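Local coordinates for protein cycloalternan-forming enzyme (Listeria monocytogenes serovar 1/2a, PDB 5F7U) that is a multidomain member of glycoside hydrolase family 31, combining a TIM-barrel domain with accessory beta domains and a family 6 carbohydrate-binding module, at residues A[261-266]-A[310-315]; A[416-421]-A[468-473]; A[951-956]-A[964-969]. The protein carries 1 engineered substitution. One frame throughout, in Å; residues are numbered along the deposited sequence.

Contact 1: A[261-266]-A[310-315]; sequences NQRGKD and QMASKV
Asp266 presents its carboxylate to two neighbours at once, the hydroxyl of Ser313 and the ammonium group of Lys314, and neither lies in the carboxylate plane. Ser313 OG donates to Asp266 OD1 in a short bond of 2.5 Å, from 42° out of that plane. Lys314 NZ forms a salt bridge with Asp266 OD2 at 3.2 Å, its chain bent at chi2 and crossing the aspartate at about a right angle. The CB-CG portion of Gln310 slants past OD1, with CG 3.3 Å from it, while the amide end extends onward to Gln308.

A flat group is used differently on the far flank. The Arg263 chain is extended, CG anti to the backbone N (chi1 -164°), and this lays the guanidinium against the methyl of Ala312, whose CB sits 3.6 Å above its plane and off toward the rim. Arg263 NH1 is hydrogen-bonded to the main-chain O of Glu248 and to Thr244 OG1.

Between these flanks the main chains are joined. Gly264 N donates to Met311 O at 2.7 Å and Met311 N to Lys265 O at 3.0 Å. A type II turn from Gln262 to Lys265, overlapped at its start by an Asx turn in which Asn261 OD1 accepts from Arg263 N, leads into the antiparallel pairing of strands 266-269 and 307-311 in the galactose mutarotase-like domain. Met311 rests its CB on Gln262 O, and its side chain leads away to pack on Phe250 and Phe253.

With each carboxylate oxygen engaged by its own donor, the rotation of the Asp266 carboxylate is probably fixed, and its negative charge is probably stabilised by Lys314.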
loop_
_atom_site.group_PDB
_atom_site.type_symbol
_atom_site.label_atom_id
_atom_site.label_comp_id
_atom_site.label_asym_id
_atom_site.label_seq_id
_atom_site.Cartn_x
_atom_site.Cartn_y
_atom_site.Cartn_z
ATOM N N ASN A 261 0.365 7.349 10.836
ATOM C CA ASN A 261 1.157 7.182 12.045
ATOM C C ASN A 261 0.204 6.833 13.184
ATOM O O ASN A 261 -0.564 7.671 13.630
ATOM C CB ASN A 261 1.920 8.477 12.338
ATOM C CG ASN A 261 2.673 8.442 13.659
ATOM O OD1 ASN A 261 2.662 7.443 14.394
ATOM N ND2 ASN A 261 3.312 9.555 13.984
ATOM N N GLN A 262 0.267 5.598 13.661
ATOM C CA GLN A 262 -0.708 5.097 14.632
ATOM C C GLN A 262 -0.419 5.478 16.081
ATOM O O GLN A 262 -1.144 5.061 16.965
ATOM C CB GLN A 262 -0.851 3.563 14.504
ATOM C CG GLN A 262 -1.394 3.105 13.141
ATOM C CD GLN A 262 -2.839 3.528 12.868
ATOM O OE1 GLN A 262 -3.638 3.697 13.791
ATOM N NE2 GLN A 262 -3.177 3.683 11.603
ATOM N N ARG A 263 0.605 6.292 16.342
ATOM C CA ARG A 263 0.835 6.717 17.734
ATOM C C ARG A 263 -0.427 7.385 18.290
ATOM O O ARG A 263 -0.999 8.245 17.651
ATOM C CB ARG A 263 2.057 7.634 17.880
ATOM C CG ARG A 263 2.517 7.743 19.338
ATOM C CD ARG A 263 3.517 8.880 19.586
ATOM N NE ARG A 263 3.966 8.796 20.970
ATOM C CZ ARG A 263 4.952 7.995 21.371
ATOM N NH1 ARG A 263 5.604 7.235 20.484
ATOM N NH2 ARG A 263 5.274 7.931 22.658
ATOM N N GLY A 264 -0.848 6.938 19.470
ATOM C CA GLY A 264 -2.056 7.411 20.135
ATOM C C GLY A 264 -3.260 6.500 19.991
ATOM O O GLY A 264 -4.245 6.683 20.718
ATOM N N LYS A 265 -3.189 5.540 19.066
ATOM C CA LYS A 265 -4.334 4.695 18.712
ATOM C C LYS A 265 -4.218 3.298 19.322
ATOM O O LYS A 265 -3.104 2.758 19.483
ATOM C CB LYS A 265 -4.434 4.498 17.183
ATOM C CG LYS A 265 -4.574 5.744 16.302
ATOM C CD LYS A 265 -5.999 6.248 16.317
ATOM C CE LYS A 265 -6.195 7.377 15.308
ATOM N NZ LYS A 265 -7.435 8.110 15.690
ATOM N N ASP A 266 -5.383 2.703 19.602
ATOM C CA ASP A 266 -5.503 1.260 19.835
ATOM C C ASP A 266 -5.864 0.643 18.501
ATOM O O ASP A 266 -6.957 0.860 18.006
ATOM C CB ASP A 266 -6.609 0.947 20.849
ATOM C CG ASP A 266 -6.261 1.402 22.239
ATOM O OD1 ASP A 266 -5.141 1.106 22.686
ATOM O OD2 ASP A 266 -7.103 2.068 22.887
ATOM N N GLN A 310 -1.610 -1.301 21.305
ATOM C CA GLN A 310 -1.874 -0.102 22.068
ATOM C C GLN A 310 -0.663 0.818 21.922
ATOM O O GLN A 310 0.330 0.656 22.628
ATOM C CB GLN A 310 -2.111 -0.485 23.535
ATOM C CG GLN A 310 -3.305 -1.423 23.696
ATOM C CD GLN A 310 -3.460 -1.945 25.108
ATOM O OE1 GLN A 310 -2.651 -1.652 25.987
ATOM N NE2 GLN A 310 -4.501 -2.732 25.330
ATOM N N MET A 311 -0.755 1.800 21.017
ATOM C CA MET A 311 0.454 2.530 20.641
ATOM C C MET A 311 0.549 3.855 21.384
ATOM O O MET A 311 0.157 4.908 20.860
ATOM C CB MET A 311 0.544 2.692 19.106
ATOM C CG MET A 311 0.387 1.377 18.322
ATOM S SD MET A 311 1.486 0.037 18.867
ATOM C CE MET A 311 3.087 0.672 18.352
ATOM N N ALA A 312 1.041 3.798 22.625
ATOM C CA ALA A 312 1.073 5.000 23.495
ATOM C C ALA A 312 -0.348 5.569 23.653
ATOM O O ALA A 312 -0.550 6.783 23.736
ATOM C CB ALA A 312 2.062 6.050 22.958
ATOM N N SER A 313 -1.317 4.656 23.711
ATOM C CA SER A 313 -2.745 4.984 23.813
ATOM C C SER A 313 -3.240 4.942 25.260
ATOM O O SER A 313 -4.320 5.455 25.557
ATOM C CB SER A 313 -3.557 3.979 22.988
ATOM O OG SER A 313 -3.317 2.670 23.485
ATOM N N LYS A 314 -2.466 4.319 26.148
ATOM C CA LYS A 314 -2.840 4.171 27.560
ATOM C C LYS A 314 -1.921 5.022 28.415
ATOM O O LYS A 314 -2.372 5.889 29.161
ATOM C CB LYS A 314 -2.758 2.708 28.033
ATOM C CG LYS A 314 -3.462 1.674 27.156
ATOM C CD LYS A 314 -4.961 1.909 27.051
ATOM C CE LYS A 314 -5.618 0.747 26.315
ATOM N NZ LYS A 314 -7.009 1.125 25.949
ATOM N N VAL A 315 -0.625 4.756 28.284
ATOM C CA VAL A 315 0.437 5.468 28.973
ATOM C C VAL A 315 1.267 6.091 27.842
ATOM O O VAL A 315 1.501 5.445 26.815
ATOM C CB VAL A 315 1.288 4.477 29.808
ATOM C CG1 VAL A 315 2.424 5.189 30.519
ATOM C CG2 VAL A 315 0.422 3.747 30.835
#

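Contact 2: A[416-421]-A[468-473]; sequences YTAKKN and YEQRDN. With GLC (alpha-D-glucopyranose), chain C; GLC (alpha-D-glucopyranose), chain B.
Gln470 starts with CG anti to its main-chain nitrogen (chi1 -166°) and then bends at chi2 (56°), which swings the amide alongside the backbone of Lys419. There it behaves like a surrogate peptide group. Gln470 OE1 accepts from Lys419 N at 2.8 Å, in the carbonyl plane and on a lone pair, and Gln470 NE2 returns a bond to Lys419 O at 3.0 Å. The same carbonyl takes a weak second bond from Asn473 ND2, one helical turn later. Asn473 OD1, for its part, accepts from Lys420 NZ at 3.0 Å, the lysine approaching from above the carbonyl plane.

The segment 468-473 opens helix 469-481, with Tyr468 at the N-cap position, and it follows the third strand of the TIM barrel; the segment 416-421 belongs to the long loop after the second. Their junction forms most of a glycan pocket. Gln470 N, in the first turn, where main-chain N-H groups have no carbonyl of the helix to bond, donates to O6 of the chain C glucose at 2.9 Å, an oxygen also hydrogen-bonded to Tyr416 OH.

Two aromatic rings hold the same sugar. Its C2 stands 3.8 Å above the Tyr416 ring plane, over the centre, whereas C6 is 3.5 Å above the plane of Tyr468, displaced toward the rim. A water at the edge of both rings links the two phenol oxygens. Tyr416 also uses its main chain: N donates to the sugar O2, and O accepts from O2 and O3. Glu469, its chain stretched out past the methyl of Ala418, takes a bond from O4 at OE1 over 2.6 Å, while a water ties its OE2 to Asn473 ND2.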
loop_
_atom_site.group_PDB
_atom_site.type_symbol
_atom_site.label_atom_id
_atom_site.label_comp_id
_atom_site.label_asym_id
_atom_site.label_seq_id
_atom_site.Cartn_x
_atom_site.Cartn_y
_atom_site.Cartn_z
ATOM N N TYR A 416 -29.438 -24.091 -19.840
ATOM C CA TYR A 416 -28.658 -25.341 -19.719
ATOM C C TYR A 416 -29.496 -26.398 -18.987
ATOM O O TYR A 416 -30.465 -26.058 -18.293
ATOM C CB TYR A 416 -27.359 -25.097 -18.923
ATOM C CG TYR A 416 -27.610 -24.431 -17.581
ATOM C CD1 TYR A 416 -27.896 -25.199 -16.439
ATOM C CD2 TYR A 416 -27.607 -23.031 -17.457
ATOM C CE1 TYR A 416 -28.149 -24.591 -15.211
ATOM C CE2 TYR A 416 -27.861 -22.418 -16.232
ATOM C CZ TYR A 416 -28.130 -23.199 -15.119
ATOM O OH TYR A 416 -28.374 -22.597 -13.917
ATOM N N THR A 417 -29.103 -27.663 -19.111
ATOM C CA THR A 417 -29.652 -28.705 -18.257
ATOM C C THR A 417 -28.862 -28.670 -16.952
ATOM O O THR A 417 -27.626 -28.794 -16.959
ATOM C CB THR A 417 -29.586 -30.078 -18.942
ATOM O OG1 THR A 417 -30.344 -30.019 -20.153
ATOM C CG2 THR A 417 -30.158 -31.191 -18.040
ATOM N N ALA A 418 -29.571 -28.476 -15.839
ATOM C CA ALA A 418 -28.929 -28.396 -14.527
ATOM C C ALA A 418 -28.183 -29.690 -14.212
ATOM O O ALA A 418 -28.600 -30.781 -14.638
ATOM C CB ALA A 418 -29.945 -28.090 -13.442
ATOM N N LYS A 419 -27.074 -29.556 -13.497
ATOM C CA LYS A 419 -26.256 -30.705 -13.130
ATOM C C LYS A 419 -26.313 -30.949 -11.633
ATOM O O LYS A 419 -26.238 -30.012 -10.834
ATOM C CB LYS A 419 -24.812 -30.526 -13.597
ATOM C CG LYS A 419 -24.623 -30.531 -15.109
ATOM C CD LYS A 419 -23.156 -30.323 -15.467
ATOM C CE LYS A 419 -22.890 -30.553 -16.952
ATOM N NZ LYS A 419 -23.284 -31.905 -17.401
ATOM N N LYS A 420 -26.467 -32.221 -11.274
ATOM C CA LYS A 420 -26.464 -32.657 -9.882
ATOM C C LYS A 420 -25.036 -32.975 -9.423
ATOM O O LYS A 420 -24.105 -33.037 -10.239
ATOM C CB LYS A 420 -27.361 -33.895 -9.720
ATOM C CG LYS A 420 -28.840 -33.689 -10.045
ATOM C CD LYS A 420 -29.606 -33.053 -8.889
ATOM C CE LYS A 420 -31.093 -33.405 -8.945
ATOM N NZ LYS A 420 -31.883 -32.346 -8.253
ATOM N N ASN A 421 -24.871 -33.161 -8.113
ATOM C CA ASN A 421 -23.619 -33.644 -7.519
ATOM C C ASN A 421 -22.388 -32.765 -7.792
ATOM O O ASN A 421 -21.258 -33.258 -7.859
ATOM C CB ASN A 421 -23.384 -35.122 -7.898
ATOM C CG ASN A 421 -24.617 -35.974 -7.677
ATOM O OD1 ASN A 421 -25.210 -35.951 -6.603
ATOM N ND2 ASN A 421 -25.027 -36.710 -8.702
ATOM N N TYR A 468 -33.725 -22.021 -6.793
ATOM C CA TYR A 468 -32.961 -21.868 -8.036
ATOM C C TYR A 468 -32.191 -23.156 -8.263
ATOM O O TYR A 468 -31.230 -23.454 -7.541
ATOM C CB TYR A 468 -32.006 -20.657 -7.976
ATOM C CG TYR A 468 -31.552 -20.180 -9.331
ATOM C CD1 TYR A 468 -32.346 -19.313 -10.083
ATOM C CD2 TYR A 468 -30.312 -20.585 -9.869
ATOM C CE1 TYR A 468 -31.939 -18.862 -11.336
ATOM C CE2 TYR A 468 -29.890 -20.134 -11.122
ATOM C CZ TYR A 468 -30.707 -19.270 -11.851
ATOM O OH TYR A 468 -30.332 -18.807 -13.097
ATOM N N GLU A 469 -32.641 -23.931 -9.254
ATOM C CA GLU A 469 -32.231 -25.333 -9.409
ATOM C C GLU A 469 -30.729 -25.613 -9.244
ATOM O O GLU A 469 -30.340 -26.417 -8.382
ATOM C CB GLU A 469 -32.746 -25.898 -10.733
ATOM C CG GLU A 469 -32.580 -27.401 -10.864
ATOM C CD GLU A 469 -33.153 -27.955 -12.163
ATOM O OE1 GLU A 469 -33.424 -27.183 -13.112
ATOM O OE2 GLU A 469 -33.308 -29.186 -12.246
ATOM N N GLN A 470 -29.895 -24.949 -10.051
ATOM C CA GLN A 470 -28.450 -25.203 -10.022
ATOM C C GLN A 470 -27.817 -24.886 -8.680
ATOM O O GLN A 470 -26.979 -25.642 -8.200
ATOM C CB GLN A 470 -27.707 -24.465 -11.149
ATOM C CG GLN A 470 -26.272 -24.961 -11.364
ATOM C CD GLN A 470 -26.220 -26.456 -11.644
ATOM O OE1 GLN A 470 -26.949 -26.951 -12.487
ATOM N NE2 GLN A 470 -25.366 -27.176 -10.929
ATOM N N ARG A 471 -28.236 -23.767 -8.091
ATOM C CA ARG A 471 -27.729 -23.314 -6.808
ATOM C C ARG A 471 -28.135 -24.323 -5.724
ATOM O O ARG A 471 -27.307 -24.695 -4.890
ATOM C CB ARG A 471 -28.277 -21.917 -6.520
ATOM C CG ARG A 471 -27.485 -21.075 -5.535
ATOM C CD ARG A 471 -28.336 -19.844 -5.201
ATOM N NE ARG A 471 -29.255 -20.134 -4.096
ATOM C CZ ARG A 471 -30.501 -19.689 -3.966
ATOM N NH1 ARG A 471 -31.187 -20.042 -2.891
ATOM N NH2 ARG A 471 -31.078 -18.904 -4.880
ATOM N N ASP A 472 -29.392 -24.776 -5.766
ATOM C CA ASP A 472 -29.906 -25.792 -4.831
ATOM C C ASP A 472 -29.125 -27.113 -4.938
ATOM O O ASP A 472 -28.698 -27.665 -3.921
ATOM C CB ASP A 472 -31.426 -25.987 -5.012
ATOM C CG ASP A 472 -32.225 -24.752 -4.608
ATOM O OD1 ASP A 472 -31.770 -24.003 -3.701
ATOM O OD2 ASP A 472 -33.299 -24.502 -5.201
ATOM N N ASN A 473 -28.898 -27.577 -6.168
ATOM C CA ASN A 473 -28.064 -28.761 -6.423
ATOM C C ASN A 473 -26.654 -28.637 -5.826
ATOM O O ASN A 473 -26.186 -29.535 -5.112
ATOM C CB ASN A 473 -27.966 -29.044 -7.932
ATOM C CG ASN A 473 -29.273 -29.523 -8.552
ATOM O OD1 ASN A 473 -30.258 -29.805 -7.870
ATOM N ND2 ASN A 473 -29.280 -29.607 -9.878
HETATM C C1 GLC C . -31.460 -22.025 -16.249
HETATM C C2 GLC C . -31.653 -23.444 -16.805
HETATM C C3 GLC C . -32.753 -24.199 -16.054
HETATM C C4 GLC C . -32.517 -24.172 -14.546
HETATM C C5 GLC C . -32.302 -22.736 -14.043
HETATM C C6 GLC C . -31.867 -22.717 -12.584
HETATM O O2 GLC C . -31.966 -23.392 -18.199
HETATM O O3 GLC C . -32.791 -25.560 -16.494
HETATM O O4 GLC C . -33.634 -24.751 -13.869
HETATM O O5 GLC C . -31.289 -22.071 -14.820
HETATM O O6 GLC C . -30.615 -23.404 -12.455
HETATM C C1 GLC B . -35.171 -18.964 -13.862
HETATM C C2 GLC B . -36.327 -18.544 -14.804
HETATM C C3 GLC B . -36.171 -19.038 -16.256
HETATM C C4 GLC B . -34.749 -18.835 -16.781
HETATM C C5 GLC B . -33.835 -19.541 -15.779
HETATM C C6 GLC B . -32.416 -19.800 -16.272
HETATM O O1 GLC B . -35.363 -20.291 -13.327
HETATM O O2 GLC B . -37.576 -19.010 -14.277
HETATM O O3 GLC B . -37.097 -18.371 -17.117
HETATM O O4 GLC B . -34.607 -19.402 -18.088
HETATM O O5 GLC B . -33.880 -18.871 -14.507
HETATM O O6 GLC B . -32.518 -21.160 -16.718
HETATM O O HOH W 1 -28.097 -19.946 -14.012
HETATM O O HOH W 2 -32.510 -28.224 -15.973
HETATM O O HOH W 3 -31.346 -30.910 -11.161
HETATM O O HOH W 4 -26.673 -32.106 -6.082
#

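Contact 3: A[951-956]-A[964-969]; sequences VTTASD and GFVAGF. With MG (magnesium ion), chain G; GLC (alpha-D-glucopyranose), chain D.
Ala954 O is approached by three groups of the segment 964-969. Phe965 N donates to it at 3.0 Å, Gly964 CA makes a CA-H...O contact at 3.3 Å, and the Phe965 ring lies across it, the oxygen standing 3.5 Å above the ring plane over the centre. This overlap follows from the Phe965 torsion (chi1 51°), which places CG between the main-chain N and the carbonyl carbon and brings the ring across the Ala954 carbonyl oxygen. Asp956 OD1 meets the same ring at its edge, 3.4 Å from Phe965 CZ, and Trp1026 packs against it edge-to-face.

The two strands form an antiparallel hairpin in the family 6 carbohydrate-binding module. Ala954 and Phe965 are a hydrogen-bonded pair, Ala954 N donating to Phe965 O; further along, Ala967 N donates to Thr952 O. Beyond that bond, a water bridges Thr952 N and Ala967 O.

The ends of the second segment serve different sites. Gly964 O coordinates the magnesium ion at 2.2 Å, together with Glu942, Glu944, Thr961 and Asp1057. At the other end, Ala967 and Gly968 line a glycan pocket: Gly968 N donates to Asn1055 OD1, which is also hydrogen-bonded to the chain D glucose. The methyl of Ala967 packs on that of Ala954, while Val951 CG2 reaches across to Val966 CG1 at 3.5 Å and lies 3.8 Å from Phe969 CB.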
loop_
_atom_site.group_PDB
_atom_site.type_symbol
_atom_site.label_atom_id
_atom_site.label_comp_id
_atom_site.label_asym_id
_atom_site.label_seq_id
_atom_site.Cartn_x
_atom_site.Cartn_y
_atom_site.Cartn_z
ATOM N N VAL A 951 8.680 42.076 -10.445
ATOM C CA VAL A 951 9.285 41.805 -11.738
ATOM C C VAL A 951 8.534 40.646 -12.385
ATOM O O VAL A 951 8.057 39.759 -11.687
ATOM C CB VAL A 951 10.828 41.573 -11.609
ATOM C CG1 VAL A 951 11.179 40.156 -11.181
ATOM C CG2 VAL A 951 11.520 41.921 -12.905
ATOM N N THR A 952 8.414 40.669 -13.709
ATOM C CA THR A 952 7.623 39.665 -14.435
ATOM C C THR A 952 8.465 38.980 -15.512
ATOM O O THR A 952 9.647 39.317 -15.712
ATOM C CB THR A 952 6.331 40.258 -15.074
ATOM O OG1 THR A 952 6.682 41.257 -16.039
ATOM C CG2 THR A 952 5.394 40.857 -14.023
ATOM N N THR A 953 7.857 38.016 -16.194
ATOM C CA THR A 953 8.558 37.231 -17.198
ATOM C C THR A 953 8.068 37.576 -18.597
ATOM O O THR A 953 6.974 38.123 -18.760
ATOM C CB THR A 953 8.428 35.712 -16.943
ATOM O OG1 THR A 953 7.050 35.329 -17.007
ATOM C CG2 THR A 953 8.988 35.337 -15.576
ATOM N N ALA A 954 8.896 37.270 -19.594
ATOM C CA ALA A 954 8.533 37.422 -21.006
ATOM C C ALA A 954 9.232 36.377 -21.886
ATOM O O ALA A 954 10.089 35.617 -21.420
ATOM C CB ALA A 954 8.828 38.841 -21.490
ATOM N N SER A 955 8.838 36.330 -23.157
ATOM C CA SER A 955 9.409 35.389 -24.115
ATOM C C SER A 955 9.433 35.978 -25.524
ATOM O O SER A 955 9.422 35.237 -26.513
ATOM C CB SER A 955 8.644 34.059 -24.078
ATOM O OG SER A 955 7.260 34.262 -24.326
ATOM N N ASP A 956 9.502 37.311 -25.599
ATOM C CA ASP A 956 9.381 38.046 -26.869
ATOM C C ASP A 956 10.717 38.386 -27.560
ATOM O O ASP A 956 10.761 39.221 -28.492
ATOM C CB ASP A 956 8.518 39.303 -26.666
ATOM C CG ASP A 956 9.148 40.326 -25.709
ATOM O OD1 ASP A 956 9.998 39.965 -24.856
ATOM O OD2 ASP A 956 8.767 41.514 -25.809
ATOM N N GLY A 964 11.359 31.189 -20.997
ATOM C CA GLY A 964 11.544 32.627 -21.231
ATOM C C GLY A 964 12.665 33.220 -20.395
ATOM O O GLY A 964 13.736 32.602 -20.214
ATOM N N PHE A 965 12.387 34.420 -19.883
ATOM C CA PHE A 965 13.344 35.242 -19.143
ATOM C C PHE A 965 12.597 36.236 -18.260
ATOM O O PHE A 965 11.411 36.502 -18.481
ATOM C CB PHE A 965 14.295 35.980 -20.106
ATOM C CG PHE A 965 13.593 36.733 -21.215
ATOM C CD1 PHE A 965 13.104 38.024 -21.003
ATOM C CD2 PHE A 965 13.444 36.155 -22.489
ATOM C CE1 PHE A 965 12.487 38.730 -22.027
ATOM C CE2 PHE A 965 12.807 36.854 -23.514
ATOM C CZ PHE A 965 12.330 38.142 -23.282
ATOM N N VAL A 966 13.303 36.799 -17.287
ATOM C CA VAL A 966 12.793 37.890 -16.463
ATOM C C VAL A 966 13.060 39.196 -17.224
ATOM O O VAL A 966 14.193 39.437 -17.647
ATOM C CB VAL A 966 13.461 37.868 -15.070
ATOM C CG1 VAL A 966 13.172 39.140 -14.292
ATOM C CG2 VAL A 966 12.969 36.661 -14.291
ATOM N N ALA A 967 12.025 40.017 -17.414
ATOM C CA ALA A 967 12.116 41.191 -18.313
ATOM C C ALA A 967 12.350 42.534 -17.608
ATOM O O ALA A 967 11.631 42.873 -16.651
ATOM C CB ALA A 967 10.871 41.276 -19.183
ATOM N N GLY A 968 13.330 43.305 -18.100
ATOM C CA GLY A 968 13.558 44.692 -17.627
ATOM C C GLY A 968 14.333 44.711 -16.313
ATOM O O GLY A 968 15.521 45.058 -16.288
ATOM N N PHE A 969 13.650 44.366 -15.215
ATOM C CA PHE A 969 14.306 44.140 -13.930
ATOM C C PHE A 969 15.157 45.380 -13.565
ATOM O O PHE A 969 16.302 45.272 -13.109
ATOM C CB PHE A 969 15.087 42.806 -14.041
ATOM C CG PHE A 969 15.882 42.407 -12.825
ATOM C CD1 PHE A 969 15.473 42.726 -11.524
ATOM C CD2 PHE A 969 17.037 41.642 -12.994
ATOM C CE1 PHE A 969 16.231 42.321 -10.425
ATOM C CE2 PHE A 969 17.784 41.227 -11.904
ATOM C CZ PHE A 969 17.382 41.566 -10.615
HETATM MG MG MG G . 15.159 31.246 -19.213
HETATM C C1 GLC D . 12.853 46.662 -24.652
HETATM C C2 GLC D . 12.937 45.139 -24.833
HETATM C C3 GLC D . 12.524 44.397 -23.554
HETATM C C4 GLC D . 13.306 44.891 -22.335
HETATM C C5 GLC D . 13.102 46.405 -22.223
HETATM C C6 GLC D . 13.829 47.023 -21.043
HETATM O O1 GLC D . 11.483 47.121 -24.646
HETATM O O2 GLC D . 12.106 44.708 -25.913
HETATM O O3 GLC D . 12.691 42.996 -23.755
HETATM O O4 GLC D . 12.849 44.218 -21.152
HETATM O O5 GLC D . 13.534 47.058 -23.440
HETATM O O6 GLC D . 13.509 48.417 -21.050
HETATM O O HOH W 5 9.185 42.746 -15.288
#

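Overall arrangement
The three contacts follow one another along the chain without nesting or crossing. Contact 1 closes a span of 43 residues in the galactose mutarotase-like region, drawing the loop ahead of strand 266-269 onto the end of strand 307-311. Contact 2 then closes 46 residues within the TIM-barrel region, where it joins the excursions after two successive barrel strands. Contact 3, near the C terminus, joins the two strands of a hairpin in the carbohydrate-binding module, with seven residues between its segments. Contacts 2 and 3 lie on opposite sides of the chain's centre, their own centres about 78 Å apart; both border bound glycan, so sugar occupies widely separated parts of the molecule.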